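Local atomic coordinates of 2-methyl-3-hydroxypyridine-5-carboxylic acid oxygenase (Mesorhizobium loti, PDB entry 3ALJ), a protein that probably uses bound FAD to oxygenate and open the ring of 2-methyl-3-hydroxypyridine-5-carboxylic acid, a step in vitamin B6 breakdown. Residues C303-D314 / L325-T336; V162-Q170 / T273-V283. All blocks are in the same frame, centred on the assembly; numbering follows the deposited sequence. Where two conformers were deposited one is given.

Interaction 1. Residues C303-D314 / L325-T336; sequences CAMVNAFSLSQD and LVAWETRIRPIT
Trp328 and Arg331 are the two main side chains that helix 325-336 sends onto helix 303-314 in the FAD-binding fold. At their closest the axes are 9.0 Å apart; at 133° the helices cross steeply. Trp328 is a knob in a hole formed by Asn307, Ser310, Leu311 and Asp314. One face of its indole takes Leu311, whose CB makes a CH-pi contact 3.9 Å from the centroid of the five-membered ring. Ile332 CG2, from its own helix, lies over the other face. Leu311 CD1 also meets Leu325 CD1 at 3.6 Å. Trp328 NE1 donates to Asn307 O at 2.9 Å. That carbonyl also keeps its helical bond from Leu311 N, which arrives from the opposite face of the carbonyl plane.

Arg331 makes the salt bridge of the contact. Its CG is anti to the backbone N (chi1 -179°) and the chain bends at chi3, which brings the guanidinium side-on to Asp314. NE and NH2 both grip Asp314 OD2, NE at 2.8 Å. NH2 also donates to Gln313 OE1 at 2.9 Å. A leucine in its place would probably leave the Asp314 carboxylate without its cation and Gln313 OE1 without this donor.

At the other end, Thr336 OG1 donates in the carbonyl plane to a lone pair of Asn307 OD1, 2.9 Å away, and one water joins Asn307 ND2, Thr336 OG1 and Ile332 O.

Interaction 2. Residues V162-Q170 / T273-V283; sequences VRDSIGFKQ and TKLDSWTRGKV
The end of helix 161-166 and the start of strand 170-185 pack here on the segment that leads from strand 267-275 into strand 279-280 and the turn after it. Gln170 and Leu275 form an antiparallel, non-hydrogen-bonded pair, with CA atoms 4.4 Å apart. Beside it, Asp276 N donates to Lys169 O at 3.0 Å. Leu275 CD2 touches Gln170 CB at 3.5 Å, and both its methyls rest on Arg163 CD. The Arg163 guanidinium turns to Asp164, with NE and NH2 each taking one carboxylate oxygen; NH2 also reaches Val158 O.

Gly167 leaves the helix with positive phi. Phe168 CG, anti to its carbonyl carbon (chi1 -79°), turns the ring toward 273-283, where Arg280 covers one face. In the cation-pi contact of the guanidinium, Arg280 NH1 sits 3.4 Å above the ring plane, over the centre; the two planes are 50° apart. The same NH1 donates to Gly167 O at 2.9 Å. Ile166 CG2 lies over one face of this guanidinium, 3.6 Å from Arg280 NH2. Water 3 bridges Arg280 NH2 and Gly167 O. Alongside, Ile166 CD1 and Val283 CG2 meet tip to tip, and Val162 CG1 packs on Val283 CG1 at 3.7 Å.

The Arg280 cation thus has a carbonyl, a water and an aromatic face as partners. Together they are likely to hold its guanidinium in one orientation against the helix end.

Interactions 1 and 2 lie on the same side of the chain's centre, with their own centres 15 Å apart. They touch through the side of helix 325-336 turned away from 303-314. Glu329 OE1 probably takes a hydrogen bond from Trp278 N at 2.8 Å. Arg333 NH2 probably gives one to Leu275 O at 2.9 Å. Glu329 and Arg333 are themselves joined by a salt bridge, so one ion pair faces the segment 273-283. Both contacts lie near the flavin without reaching it: the side chain of Val162 is about 6 Å from FAD and that of Cys303 about 7 Å. Cys303 SG is covalently linked to a beta-mercaptoethanol, probably from the crystallisation liquor.

Interaction 1. Residues C303-D314 / L325-T336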
loop_
_atom_site.group_PDB
_atom_site.type_symbol
_atom_site.label_atom_id
_atom_site.label_comp_id
_atom_site.label_asym_id
_atom_site.label_seq_id
_atom_site.Cartn_x
_atom_site.Cartn_y
_atom_site.Cartn_z
ATOM N N CYS A 303 5.017 -0.374 4.539
ATOM C CA CYS A 303 6.492 -0.319 4.425
ATOM C C CYS A 303 6.927 0.838 3.521
ATOM O O CYS A 303 7.889 1.550 3.872
ATOM C CB CYS A 303 7.010 -1.629 3.831
ATOM S SG CYS A 303 6.914 -2.993 5.040
ATOM N N ALA A 304 6.193 1.165 2.460
ATOM C CA ALA A 304 6.574 2.286 1.621
ATOM C C ALA A 304 6.542 3.581 2.444
ATOM O O ALA A 304 7.478 4.392 2.328
ATOM C CB ALA A 304 5.605 2.453 0.432
ATOM N N MET A 305 5.513 3.760 3.254
ATOM C CA MET A 305 5.357 4.977 4.039
ATOM C C MET A 305 6.367 5.014 5.175
ATOM O O MET A 305 6.960 6.100 5.419
ATOM C CB MET A 305 3.917 5.029 4.548
ATOM C CG MET A 305 2.967 5.328 3.383
ATOM S SD MET A 305 1.192 5.285 3.946
ATOM C CE MET A 305 1.137 6.838 4.899
ATOM N N VAL A 306 6.537 3.933 5.912
ATOM C CA VAL A 306 7.634 3.875 6.980
ATOM C C VAL A 306 8.971 4.210 6.348
ATOM O O VAL A 306 9.721 4.976 6.920
ATOM C CB VAL A 306 7.647 2.518 7.664
ATOM C CG1 VAL A 306 8.935 2.304 8.485
ATOM C CG2 VAL A 306 6.431 2.454 8.653
ATOM N N ASN A 307 9.292 3.618 5.202
ATOM C CA ASN A 307 10.628 3.891 4.579
ATOM C C ASN A 307 10.763 5.287 4.089
ATOM O O ASN A 307 11.826 5.885 4.341
ATOM C CB ASN A 307 10.880 2.833 3.502
ATOM C CG ASN A 307 10.969 1.423 4.031
ATOM O OD1 ASN A 307 10.780 0.407 3.244
ATOM N ND2 ASN A 307 11.223 1.296 5.235
ATOM N N ALA A 308 9.698 5.876 3.559
ATOM C CA ALA A 308 9.808 7.246 3.114
ATOM C C ALA A 308 9.974 8.177 4.299
ATOM O O ALA A 308 10.775 9.156 4.307
ATOM C CB ALA A 308 8.594 7.600 2.297
ATOM N N PHE A 309 9.210 7.926 5.391
ATOM C CA PHE A 309 9.367 8.808 6.525
ATOM C C PHE A 309 10.695 8.622 7.177
ATOM O O PHE A 309 11.310 9.645 7.596
ATOM C CB PHE A 309 8.206 8.450 7.562
ATOM C CG PHE A 309 8.102 9.448 8.702
ATOM C CD1 PHE A 309 7.378 10.621 8.525
ATOM C CD2 PHE A 309 8.824 9.191 9.881
ATOM C CE1 PHE A 309 7.323 11.553 9.562
ATOM C CE2 PHE A 309 8.769 10.112 10.961
ATOM C CZ PHE A 309 8.071 11.273 10.785
ATOM N N SER A 310 11.169 7.392 7.244
ATOM C CA SER A 310 12.478 7.077 7.843
ATOM C C SER A 310 13.603 7.747 7.060
ATOM O O SER A 310 14.618 8.169 7.671
ATOM C CB SER A 310 12.740 5.583 7.868
ATOM O OG SER A 310 11.762 4.989 8.760
ATOM N N LEU A 311 13.485 7.845 5.753
ATOM C CA LEU A 311 14.489 8.580 4.902
ATOM C C LEU A 311 14.628 9.964 5.437
ATOM O O LEU A 311 15.783 10.510 5.589
ATOM C CB LEU A 311 14.006 8.526 3.386
ATOM C CG LEU A 311 14.994 9.272 2.459
ATOM C CD1 LEU A 311 16.364 8.646 2.411
ATOM C CD2 LEU A 311 14.348 9.212 1.074
ATOM N N SER A 312 13.513 10.639 5.634
ATOM C CA SER A 312 13.524 12.016 6.170
ATOM C C SER A 312 14.236 12.126 7.497
ATOM O O SER A 312 14.957 13.116 7.730
ATOM C CB SER A 312 12.105 12.670 6.192
ATOM O OG SER A 312 11.309 12.290 7.322
ATOM N N GLN A 313 14.038 11.128 8.345
ATOM C CA GLN A 313 14.718 11.114 9.666
ATOM C C GLN A 313 16.218 11.021 9.492
ATOM O O GLN A 313 16.961 11.830 10.124
ATOM C CB GLN A 313 14.243 9.937 10.483
ATOM C CG GLN A 313 12.767 10.025 10.945
ATOM C CD GLN A 313 12.411 8.760 11.670
ATOM O OE1 GLN A 313 12.748 7.629 11.286
ATOM N NE2 GLN A 313 11.645 8.946 12.750
ATOM N N ASP A 314 16.721 10.159 8.616
ATOM C CA ASP A 314 18.163 10.009 8.504
ATOM C C ASP A 314 18.789 11.212 7.837
ATOM O O ASP A 314 20.029 11.413 8.132
ATOM C CB ASP A 314 18.468 8.712 7.750
ATOM C CG ASP A 314 18.504 7.542 8.630
ATOM O OD1 ASP A 314 19.550 7.418 9.313
ATOM O OD2 ASP A 314 17.633 6.634 8.656
ATOM N N LEU A 325 21.791 8.391 3.193
ATOM C CA LEU A 325 21.076 7.311 2.456
ATOM C C LEU A 325 21.541 5.924 2.747
ATOM O O LEU A 325 20.739 4.980 2.881
ATOM C CB LEU A 325 21.131 7.539 0.911
ATOM C CG LEU A 325 20.016 8.528 0.424
ATOM C CD1 LEU A 325 19.608 9.718 1.208
ATOM C CD2 LEU A 325 20.229 8.921 -1.114
ATOM N N VAL A 326 22.883 5.721 2.856
ATOM C CA VAL A 326 23.397 4.467 3.218
ATOM C C VAL A 326 22.948 4.131 4.681
ATOM O O VAL A 326 22.546 2.979 4.952
ATOM C CB VAL A 326 24.941 4.540 3.050
ATOM C CG1 VAL A 326 25.662 3.291 3.728
ATOM C CG2 VAL A 326 25.296 4.484 1.583
ATOM N N ALA A 327 22.985 5.117 5.589
ATOM C CA ALA A 327 22.609 4.757 6.968
ATOM C C ALA A 327 21.117 4.358 6.983
ATOM O O ALA A 327 20.730 3.489 7.756
ATOM C CB ALA A 327 22.834 5.955 7.864
ATOM N N TRP A 328 20.341 5.071 6.166
ATOM C CA TRP A 328 18.868 4.788 6.146
ATOM C C TRP A 328 18.574 3.380 5.696
ATOM O O TRP A 328 17.829 2.638 6.380
ATOM C CB TRP A 328 18.261 5.735 5.152
ATOM C CG TRP A 328 16.866 5.387 4.645
ATOM C CD1 TRP A 328 15.663 5.456 5.360
ATOM C CD2 TRP A 328 16.547 4.992 3.285
ATOM N NE1 TRP A 328 14.608 5.061 4.509
ATOM C CE2 TRP A 328 15.160 4.770 3.269
ATOM C CE3 TRP A 328 17.311 4.753 2.107
ATOM C CZ2 TRP A 328 14.476 4.486 2.091
ATOM C CZ3 TRP A 328 16.632 4.383 0.952
ATOM C CH2 TRP A 328 15.245 4.179 0.994
ATOM N N GLU A 329 19.107 2.960 4.552
ATOM C CA GLU A 329 18.897 1.581 4.143
ATOM C C GLU A 329 19.339 0.549 5.189
ATOM O O GLU A 329 18.660 -0.430 5.504
ATOM C CB GLU A 329 19.484 1.282 2.729
ATOM C CG GLU A 329 19.231 -0.116 2.239
ATOM C CD GLU A 329 19.842 -0.424 0.858
ATOM O OE1 GLU A 329 20.311 0.468 0.183
ATOM O OE2 GLU A 329 19.897 -1.636 0.600
ATOM N N THR A 330 20.551 0.794 5.684
ATOM C CA THR A 330 21.073 -0.139 6.695
ATOM C C THR A 330 20.106 -0.260 7.906
ATOM O O THR A 330 19.915 -1.357 8.441
ATOM C CB THR A 330 22.469 0.406 7.188
ATOM O OG1 THR A 330 23.342 0.254 6.072
ATOM C CG2 THR A 330 23.026 -0.520 8.348
ATOM N N ARG A 331 19.556 0.876 8.357
ATOM C CA ARG A 331 18.697 0.890 9.552
ATOM C C ARG A 331 17.336 0.224 9.327
ATOM O O ARG A 331 16.836 -0.509 10.116
ATOM C CB ARG A 331 18.472 2.376 9.939
ATOM C CG ARG A 331 17.606 2.535 11.177
ATOM C CD ARG A 331 17.662 3.923 11.642
ATOM N NE ARG A 331 16.995 4.933 10.792
ATOM C CZ ARG A 331 15.711 5.326 10.955
ATOM N NH1 ARG A 331 14.954 4.699 11.863
ATOM N NH2 ARG A 331 15.145 6.329 10.188
ATOM N N ILE A 332 16.749 0.567 8.149
ATOM C CA ILE A 332 15.321 0.255 7.996
ATOM C C ILE A 332 15.052 -0.935 7.087
ATOM O O ILE A 332 13.974 -1.580 7.152
ATOM C CB ILE A 332 14.585 1.602 7.441
ATOM C CG1 ILE A 332 13.251 1.614 8.015
ATOM C CG2 ILE A 332 14.596 1.742 5.835
ATOM C CD1 ILE A 332 13.308 2.028 9.599
ATOM N N ARG A 333 15.970 -1.282 6.159
ATOM C CA ARG A 333 15.644 -2.304 5.180
ATOM C C ARG A 333 15.330 -3.651 5.778
ATOM O O ARG A 333 14.453 -4.332 5.275
ATOM C CB ARG A 333 16.630 -2.346 4.019
ATOM C CG ARG A 333 16.490 -3.541 3.174
ATOM C CD ARG A 333 17.519 -3.613 2.059
ATOM N NE ARG A 333 17.103 -4.634 1.272
ATOM C CZ ARG A 333 17.468 -4.849 0.062
ATOM N NH1 ARG A 333 18.398 -4.048 -0.483
ATOM N NH2 ARG A 333 16.966 -5.888 -0.557
ATOM N N PRO A 334 16.015 -4.082 6.857
ATOM C CA PRO A 334 15.711 -5.425 7.322
ATOM C C PRO A 334 14.244 -5.690 7.708
ATOM O O PRO A 334 13.722 -6.793 7.472
ATOM C CB PRO A 334 16.662 -5.640 8.524
ATOM C CG PRO A 334 17.872 -4.769 8.146
ATOM C CD PRO A 334 17.209 -3.510 7.568
ATOM N N ILE A 335 13.578 -4.695 8.273
ATOM C CA ILE A 335 12.147 -4.863 8.598
ATOM C C ILE A 335 11.350 -5.181 7.293
ATOM O O ILE A 335 10.458 -6.033 7.246
ATOM C CB ILE A 335 11.598 -3.577 9.256
ATOM C CG1 ILE A 335 12.562 -3.164 10.456
ATOM C CG2 ILE A 335 10.141 -3.805 9.599
ATOM C CD1 ILE A 335 12.095 -1.842 11.055
ATOM N N THR A 336 11.656 -4.456 6.236
ATOM C CA THR A 336 10.953 -4.633 4.929
ATOM C C THR A 336 11.350 -5.939 4.281
ATOM O O THR A 336 10.458 -6.629 3.760
ATOM C CB THR A 336 11.339 -3.479 3.999
ATOM O OG1 THR A 336 10.640 -2.281 4.422
ATOM C CG2 THR A 336 10.813 -3.805 2.558
HETATM O O HOH W 1 11.313 -0.969 6.687
HETATM O O HOH W 2 11.907 4.894 11.516
#

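Interaction 2. Residues V162-Q170 / T273-V283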
loop_
_atom_site.group_PDB
_atom_site.type_symbol
_atom_site.label_atom_id
_atom_site.label_comp_id
_atom_site.label_asym_id
_atom_site.label_seq_id
_atom_site.Cartn_x
_atom_site.Cartn_y
_atom_site.Cartn_z
ATOM N N VAL A 162 13.463 5.946 -12.459
ATOM C CA VAL A 162 14.597 6.379 -11.711
ATOM C C VAL A 162 15.510 5.162 -11.437
ATOM O O VAL A 162 16.747 5.244 -11.642
ATOM C CB VAL A 162 14.124 7.105 -10.405
ATOM C CG1 VAL A 162 15.305 7.362 -9.410
ATOM C CG2 VAL A 162 13.308 8.399 -10.742
ATOM N N ARG A 163 14.947 4.027 -10.991
ATOM C CA ARG A 163 15.720 2.853 -10.771
ATOM C C ARG A 163 16.310 2.290 -12.065
ATOM O O ARG A 163 17.545 2.098 -12.122
ATOM C CB ARG A 163 14.753 1.801 -10.223
ATOM C CG ARG A 163 15.422 0.409 -9.975
ATOM C CD ARG A 163 14.379 -0.640 -9.694
ATOM N NE ARG A 163 13.504 -0.854 -10.841
ATOM C CZ ARG A 163 12.227 -1.142 -10.809
ATOM N NH1 ARG A 163 11.530 -1.250 -9.698
ATOM N NH2 ARG A 163 11.631 -1.369 -11.977
ATOM N N ASP A 164 15.476 2.147 -13.096
ATOM C CA ASP A 164 16.026 1.391 -14.237
ATOM C C ASP A 164 16.931 2.248 -15.108
ATOM O O ASP A 164 17.771 1.644 -15.845
ATOM C CB ASP A 164 14.877 0.805 -15.000
ATOM C CG ASP A 164 14.220 -0.410 -14.206
ATOM O OD1 ASP A 164 14.905 -0.978 -13.323
ATOM O OD2 ASP A 164 13.112 -0.756 -14.558
ATOM N N SER A 165 16.816 3.562 -15.054
ATOM C CA SER A 165 17.848 4.380 -15.829
ATOM C C SER A 165 19.188 4.294 -15.258
ATOM O O SER A 165 20.192 4.343 -16.016
ATOM C CB SER A 165 17.431 5.865 -15.851
ATOM O OG SER A 165 17.402 6.436 -14.539
ATOM N N ILE A 166 19.322 4.081 -13.967
ATOM C CA ILE A 166 20.602 3.925 -13.307
ATOM C C ILE A 166 21.057 2.482 -13.385
ATOM O O ILE A 166 22.299 2.235 -13.599
ATOM C CB ILE A 166 20.474 4.400 -11.808
ATOM C CG1 ILE A 166 20.243 5.874 -11.801
ATOM C CG2 ILE A 166 21.721 3.963 -10.948
ATOM C CD1 ILE A 166 19.852 6.468 -10.434
ATOM N N GLY A 167 20.158 1.515 -13.181
ATOM C CA GLY A 167 20.549 0.137 -13.259
ATOM C C GLY A 167 20.754 -0.425 -11.902
ATOM O O GLY A 167 21.805 -0.144 -11.260
ATOM N N PHE A 168 19.730 -1.130 -11.381
ATOM C CA PHE A 168 19.926 -1.837 -10.115
ATOM C C PHE A 168 19.646 -3.276 -10.285
ATOM O O PHE A 168 18.642 -3.704 -10.971
ATOM C CB PHE A 168 18.833 -1.310 -9.096
ATOM C CG PHE A 168 19.153 -0.034 -8.495
ATOM C CD1 PHE A 168 18.965 1.136 -9.263
ATOM C CD2 PHE A 168 19.610 0.061 -7.146
ATOM C CE1 PHE A 168 19.224 2.453 -8.662
ATOM C CE2 PHE A 168 19.867 1.317 -6.545
ATOM C CZ PHE A 168 19.718 2.542 -7.303
ATOM N N LYS A 169 20.553 -4.114 -9.810
ATOM C CA LYS A 169 20.396 -5.557 -9.913
ATOM C C LYS A 169 19.101 -5.876 -9.093
ATOM O O LYS A 169 18.921 -5.446 -7.952
ATOM C CB LYS A 169 21.666 -6.223 -9.241
ATOM C CG LYS A 169 21.650 -7.718 -9.249
ATOM C CD LYS A 169 23.067 -8.162 -8.642
ATOM C CE LYS A 169 23.172 -9.686 -8.331
ATOM N NZ LYS A 169 22.305 -10.088 -7.145
ATOM N N GLN A 170 18.320 -6.742 -9.675
ATOM C CA GLN A 170 16.920 -6.931 -9.135
ATOM C C GLN A 170 16.353 -8.259 -9.606
ATOM O O GLN A 170 16.725 -8.805 -10.672
ATOM C CB GLN A 170 16.054 -5.803 -9.677
ATOM C CG GLN A 170 15.910 -5.839 -11.225
ATOM C CD GLN A 170 15.193 -4.630 -11.815
ATOM O OE1 GLN A 170 14.050 -4.734 -12.209
ATOM N NE2 GLN A 170 15.824 -3.514 -11.739
ATOM N N THR A 273 9.129 -6.792 -6.345
ATOM C CA THR A 273 10.530 -6.301 -6.700
ATOM C C THR A 273 11.403 -6.475 -5.497
ATOM O O THR A 273 11.012 -6.219 -4.349
ATOM C CB THR A 273 10.597 -4.773 -7.175
ATOM O OG1 THR A 273 9.986 -3.949 -6.146
ATOM C CG2 THR A 273 9.721 -4.566 -8.384
ATOM N N LYS A 274 12.639 -6.897 -5.785
ATOM C CA LYS A 274 13.621 -6.965 -4.694
ATOM C C LYS A 274 14.989 -6.551 -5.302
ATOM O O LYS A 274 15.273 -7.046 -6.420
ATOM C CB LYS A 274 13.778 -8.366 -4.032
ATOM C CG LYS A 274 14.677 -8.273 -2.733
ATOM C CD LYS A 274 14.542 -9.629 -2.042
ATOM C CE LYS A 274 15.425 -9.536 -0.813
ATOM N NZ LYS A 274 15.194 -10.905 -0.063
ATOM N N LEU A 275 15.701 -5.644 -4.604
ATOM C CA LEU A 275 16.917 -5.037 -5.193
ATOM C C LEU A 275 18.174 -5.308 -4.351
ATOM O O LEU A 275 18.067 -5.440 -3.169
ATOM C CB LEU A 275 16.785 -3.513 -5.249
ATOM C CG LEU A 275 15.655 -2.882 -6.063
ATOM C CD1 LEU A 275 15.773 -1.328 -6.176
ATOM C CD2 LEU A 275 15.068 -3.525 -7.185
ATOM N N ASP A 276 19.323 -5.264 -5.031
ATOM C CA ASP A 276 20.675 -5.379 -4.385
ATOM C C ASP A 276 20.789 -4.264 -3.295
ATOM O O ASP A 276 21.318 -4.439 -2.174
ATOM C CB ASP A 276 21.788 -5.313 -5.469
ATOM C CG ASP A 276 23.190 -5.453 -4.881
ATOM O OD1 ASP A 276 23.979 -4.480 -5.013
ATOM O OD2 ASP A 276 23.453 -6.540 -4.339
ATOM N N SER A 277 20.364 -3.068 -3.697
ATOM C CA SER A 277 20.441 -1.897 -2.847
ATOM C C SER A 277 19.386 -0.913 -3.188
ATOM O O SER A 277 18.770 -1.073 -4.265
ATOM C CB SER A 277 21.871 -1.260 -2.899
ATOM O OG SER A 277 21.982 -0.632 -4.170
ATOM N N TRP A 278 19.186 0.068 -2.328
ATOM C CA TRP A 278 18.093 1.095 -2.546
ATOM C C TRP A 278 18.607 2.460 -2.824
ATOM O O TRP A 278 17.853 3.395 -2.993
ATOM C CB TRP A 278 17.200 1.172 -1.278
ATOM C CG TRP A 278 16.416 -0.076 -1.008
ATOM C CD1 TRP A 278 16.307 -1.240 -1.764
ATOM C CD2 TRP A 278 15.602 -0.283 0.134
ATOM N NE1 TRP A 278 15.444 -2.169 -1.131
ATOM C CE2 TRP A 278 15.014 -1.562 0.026
ATOM C CE3 TRP A 278 15.278 0.509 1.223
ATOM C CZ2 TRP A 278 14.089 -2.035 0.980
ATOM C CZ3 TRP A 278 14.409 0.031 2.194
ATOM C CH2 TRP A 278 13.820 -1.211 2.057
ATOM N N THR A 279 19.954 2.601 -2.945
ATOM C CA THR A 279 20.553 3.966 -3.012
ATOM C C THR A 279 21.676 3.967 -4.036
ATOM O O THR A 279 22.302 2.927 -4.316
ATOM C CB THR A 279 21.190 4.378 -1.664
ATOM O OG1 THR A 279 22.295 3.502 -1.369
ATOM C CG2 THR A 279 20.123 4.287 -0.543
ATOM N N ARG A 280 21.872 5.156 -4.579
ATOM C CA ARG A 280 23.090 5.348 -5.421
ATOM C C ARG A 280 23.377 6.831 -5.377
ATOM O O ARG A 280 22.649 7.628 -5.892
ATOM C CB ARG A 280 22.876 4.778 -6.831
ATOM C CG ARG A 280 24.214 4.610 -7.567
ATOM C CD ARG A 280 24.747 3.248 -7.197
ATOM N NE ARG A 280 23.789 2.173 -7.437
ATOM C CZ ARG A 280 23.619 1.547 -8.589
ATOM N NH1 ARG A 280 22.748 0.532 -8.621
ATOM N NH2 ARG A 280 24.300 1.869 -9.675
ATOM N N GLY A 281 24.496 7.185 -4.734
ATOM C CA GLY A 281 24.761 8.599 -4.611
ATOM C C GLY A 281 23.641 9.354 -3.892
ATOM O O GLY A 281 23.359 9.056 -2.685
ATOM N N LYS A 282 23.104 10.376 -4.533
ATOM C CA LYS A 282 22.048 11.194 -3.955
ATOM C C LYS A 282 20.632 10.656 -4.323
ATOM O O LYS A 282 19.705 11.364 -4.021
ATOM C CB LYS A 282 22.152 12.632 -4.395
ATOM C CG LYS A 282 23.517 13.327 -3.910
ATOM C CD LYS A 282 23.633 14.709 -4.662
ATOM C CE LYS A 282 25.076 15.298 -4.801
ATOM N NZ LYS A 282 25.509 15.402 -3.441
ATOM N N VAL A 283 20.579 9.458 -4.894
ATOM C CA VAL A 283 19.255 8.856 -5.280
ATOM C C VAL A 283 18.877 7.793 -4.258
ATOM O O VAL A 283 19.618 6.881 -3.944
ATOM C CB VAL A 283 19.410 8.184 -6.646
ATOM C CG1 VAL A 283 18.098 7.421 -6.991
ATOM C CG2 VAL A 283 19.678 9.291 -7.754
HETATM O O HOH W 3 24.376 0.606 -12.261
#